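Local coordinates for protein GNAT family acetyltransferase (Mycobacterium smegmatis, PDB 6C30) that probably transfers an acetyl group from acetyl-CoA to an amino group of its substrate, as a RimJ-type N-acetyltransferase of the GNAT family, at residues A[25-30]-A[92-97]. Sequence-based numbering, arbitrary orientation. Where two conformers were deposited one is given.
Sequences GVVGLR and IELDGE
Arg30 reaches across the antiparallel pair of strands 25-31 and 88-94 to grip Glu93, on the face of the sheet that also carries Gly28. From CB, the first torsion sets CG between the backbone N and the carbonyl carbon (chi1 51°), and a bend at chi2 (82°) turns the chain beside Glu93: CG passes 3.4 Å from Glu93 OE2, CD follows alongside that oxygen, and at NE the contact becomes a bond, a nearly straight salt bridge of 2.8 Å to OE2. The carboxylate lies at the guanidinium edge, but OE2 is approached from above its own plane, the two groups being turned 78° apart. Farther out, NH2 donates to a water near OE2 and Gly96 O, and NH1 pairs with Asp36.

Gly28 and Glu93 form a hydrogen-bonded pair, with Glu93 N to Gly28 O at 2.9 Å. On the other face, Leu29 CD2 lies 3.9 Å from Ile92 CG1, the side chains pointing the same way; Ile92 also packs on Ile130 and Ala134 of helix 130-143.

At the type I' turn Leu94-Glu97, which links strands 88-94 and 97-105 in a beta hairpin, Asp95 takes over the pairing. Its N donates to Val26 O at 2.8 Å and its OD1 accepts from Val26 N at 2.9 Å, while OD2 holds Arg35 of the second subunit. A water links Val26 O to Gly96 N.

With NE on Glu93 and NH1 on Asp36, the Arg30 guanidinium is fixed in rotation; the charge of Asp95, shared between a strand N-H and an arginine, probably helps hold the two subunits together.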
ATOM      1  N   GLY A  25      11.768  -3.279   6.645  1.00 15.49           N
ATOM      2  CA  GLY A  25      11.162  -2.102   6.048  1.00 15.89           C
ATOM      3  C   GLY A  25       9.681  -2.044   6.352  1.00 14.51           C
ATOM      4  O   GLY A  25       9.224  -2.551   7.373  1.00 16.70           O
ATOM      5  N   VAL A  26       8.928  -1.397   5.471  1.00 14.77           N
ATOM      6  CA  VAL A  26       7.483  -1.354   5.633  1.00 14.14           C
ATOM      7  C   VAL A  26       6.871  -2.583   4.963  1.00 14.47           C
ATOM      8  O   VAL A  26       7.078  -2.819   3.767  1.00 14.94           O
ATOM      9  CB  VAL A  26       6.880  -0.063   5.031  1.00 13.44           C
ATOM     10  CG1 VAL A  26       5.364  -0.054   5.192  1.00 15.97           C
ATOM     11  CG2 VAL A  26       7.500   1.170   5.710  1.00 17.17           C
ATOM     12  N   VAL A  27       6.147  -3.387   5.734  1.00 14.28           N
ATOM     13  CA  VAL A  27       5.511  -4.580   5.183  0.57 13.52           C
ATOM     14  C   VAL A  27       4.000  -4.515   5.333  1.00 13.68           C
ATOM     15  O   VAL A  27       3.480  -3.967   6.299  1.00 16.90           O
ATOM     16  CB  VAL A  27       6.026  -5.871   5.851  0.57 13.48           C
ATOM     17  CG1 VAL A  27       7.507  -6.075   5.553  0.57 15.57           C
ATOM     18  CG2 VAL A  27       5.741  -5.855   7.346  0.57 14.74           C
ATOM     19  N   GLY A  28       3.282  -5.059   4.358  1.00 13.10           N
ATOM     20  CA  GLY A  28       1.833  -5.083   4.409  1.00 14.61           C
ATOM     21  C   GLY A  28       1.320  -6.207   3.524  1.00 12.48           C
ATOM     22  O   GLY A  28       2.083  -6.773   2.724  1.00 13.47           O
ATOM     23  N   LEU A  29       0.042  -6.539   3.696  1.00 12.98           N
ATOM     24  CA  LEU A  29      -0.671  -7.499   2.838  1.00 12.50           C
ATOM     25  C   LEU A  29      -1.765  -6.789   2.074  1.00 13.62           C
ATOM     26  O   LEU A  29      -2.485  -5.974   2.641  1.00 13.50           O
ATOM     27  CB  LEU A  29      -1.302  -8.628   3.655  1.00 13.17           C
ATOM     28  CG  LEU A  29      -0.405  -9.448   4.588  1.00 12.81           C
ATOM     29  CD1 LEU A  29      -1.196 -10.578   5.240  1.00 13.47           C
ATOM     30  CD2 LEU A  29       0.786 -10.008   3.808  1.00 13.92           C
ATOM     31  N   ARG A  30      -1.915  -7.113   0.794  1.00 12.29           N
ATOM     32  CA  ARG A  30      -3.062  -6.600   0.045  1.00 12.89           C
ATOM     33  C   ARG A  30      -3.464  -7.625  -1.019  1.00 11.37           C
ATOM     34  O   ARG A  30      -2.693  -8.539  -1.315  1.00 11.89           O
ATOM     35  CB  ARG A  30      -2.751  -5.211  -0.556  1.00 13.53           C
ATOM     36  CG  ARG A  30      -1.468  -5.105  -1.363  1.00 12.50           C
ATOM     37  CD  ARG A  30      -1.669  -5.604  -2.778  1.00 11.88           C
ATOM     38  NE  ARG A  30      -0.449  -5.464  -3.564  1.00 12.68           N
ATOM     39  CZ  ARG A  30      -0.241  -6.077  -4.727  1.00 11.12           C
ATOM     40  NH1 ARG A  30      -1.186  -6.862  -5.237  1.00 12.97           N
ATOM     41  NH2 ARG A  30       0.899  -5.898  -5.384  1.00 12.24           N
ATOM     42  N   ILE A  92       2.432 -10.089  -0.441  1.00 11.23           N
ATOM     43  CA  ILE A  92       3.291  -9.464   0.561  1.00 11.51           C
ATOM     44  C   ILE A  92       4.028  -8.314  -0.097  1.00 12.32           C
ATOM     45  O   ILE A  92       4.726  -8.506  -1.099  1.00 12.71           O
ATOM     46  CB  ILE A  92       4.316 -10.458   1.150  1.00 11.69           C
ATOM     47  CG1 ILE A  92       3.632 -11.721   1.673  1.00 11.92           C
ATOM     48  CG2 ILE A  92       5.157  -9.763   2.240  1.00 13.01           C
ATOM     49  CD1 ILE A  92       4.610 -12.851   1.983  1.00 13.84           C
ATOM     50  N   GLU A  93       3.846  -7.114   0.454  1.00 12.42           N
ATOM     51  CA  GLU A  93       4.571  -5.931  -0.014  1.00 11.90           C
ATOM     52  C   GLU A  93       5.697  -5.564   0.940  1.00 12.87           C
ATOM     53  O   GLU A  93       5.520  -5.597   2.159  1.00 14.01           O
ATOM     54  CB  GLU A  93       3.643  -4.719  -0.148  1.00 14.03           C
ATOM     55  CG  GLU A  93       2.639  -4.842  -1.287  1.00 14.83           C
ATOM     56  CD  GLU A  93       1.883  -3.555  -1.544  1.00 17.99           C
ATOM     57  OE1 GLU A  93       1.933  -2.632  -0.693  1.00 19.64           O
ATOM     58  OE2 GLU A  93       1.233  -3.461  -2.602  1.00 16.32           O
ATOM     59  N   LEU A  94       6.847  -5.229   0.368  1.00 12.77           N
ATOM     60  CA  LEU A  94       7.925  -4.565   1.090  1.00 13.40           C
ATOM     61  C   LEU A  94       8.114  -3.202   0.445  1.00 14.13           C
ATOM     62  O   LEU A  94       8.432  -3.114  -0.741  1.00 13.68           O
ATOM     63  CB  LEU A  94       9.217  -5.373   1.031  1.00 14.16           C
ATOM     64  CG  LEU A  94      10.421  -4.682   1.674  1.00 15.53           C
ATOM     65  CD1 LEU A  94      10.263  -4.596   3.186  1.00 16.37           C
ATOM     66  CD2 LEU A  94      11.696  -5.412   1.283  1.00 17.16           C
ATOM     67  N   ASP A  95       7.893  -2.147   1.227  1.00 13.73           N
ATOM     68  CA  ASP A  95       7.986  -0.769   0.723  1.00 14.63           C
ATOM     69  C   ASP A  95       7.185  -0.631  -0.582  1.00 14.43           C
ATOM     70  O   ASP A  95       7.619  -0.021  -1.562  1.00 14.50           O
ATOM     71  CB  ASP A  95       9.455  -0.355   0.540  1.00 13.97           C
ATOM     72  CG  ASP A  95      10.251  -0.455   1.842  1.00 14.55           C
ATOM     73  OD1 ASP A  95       9.677  -0.163   2.909  1.00 15.71           O
ATOM     74  OD2 ASP A  95      11.442  -0.849   1.786  1.00 17.04           O
ATOM     75  N   GLY A  96       5.995  -1.223  -0.562  1.00 13.59           N
ATOM     76  CA  GLY A  96       5.058  -1.124  -1.668  1.00 15.40           C
ATOM     77  C   GLY A  96       5.277  -2.097  -2.820  1.00 13.93           C
ATOM     78  O   GLY A  96       4.449  -2.140  -3.735  1.00 16.21           O
ATOM     79  N   GLU A  97       6.372  -2.857  -2.794  1.00 12.68           N
ATOM     80  CA  GLU A  97       6.713  -3.755  -3.894  1.00 13.64           C
ATOM     81  C   GLU A  97       6.309  -5.188  -3.606  1.00 12.41           C
ATOM     82  O   GLU A  97       6.519  -5.689  -2.512  1.00 12.77           O
ATOM     83  CB  GLU A  97       8.218  -3.709  -4.177  1.00 15.58           C
ATOM     84  CG  GLU A  97       8.710  -2.355  -4.658  1.00 25.56           C
ATOM     85  CD  GLU A  97      10.180  -2.364  -5.041  1.00 30.30           C
ATOM     86  OE1 GLU A  97      10.921  -3.265  -4.583  1.00 29.29           O
ATOM     87  OE2 GLU A  97      10.584  -1.477  -5.825  1.00 30.10           O
TER
HETATM   88  O   HOH W   1       4.909  -2.203   1.897  1.00 15.12           O
HETATM   89  O   HOH W   2       2.484  -3.485  -5.282  1.00 19.92           O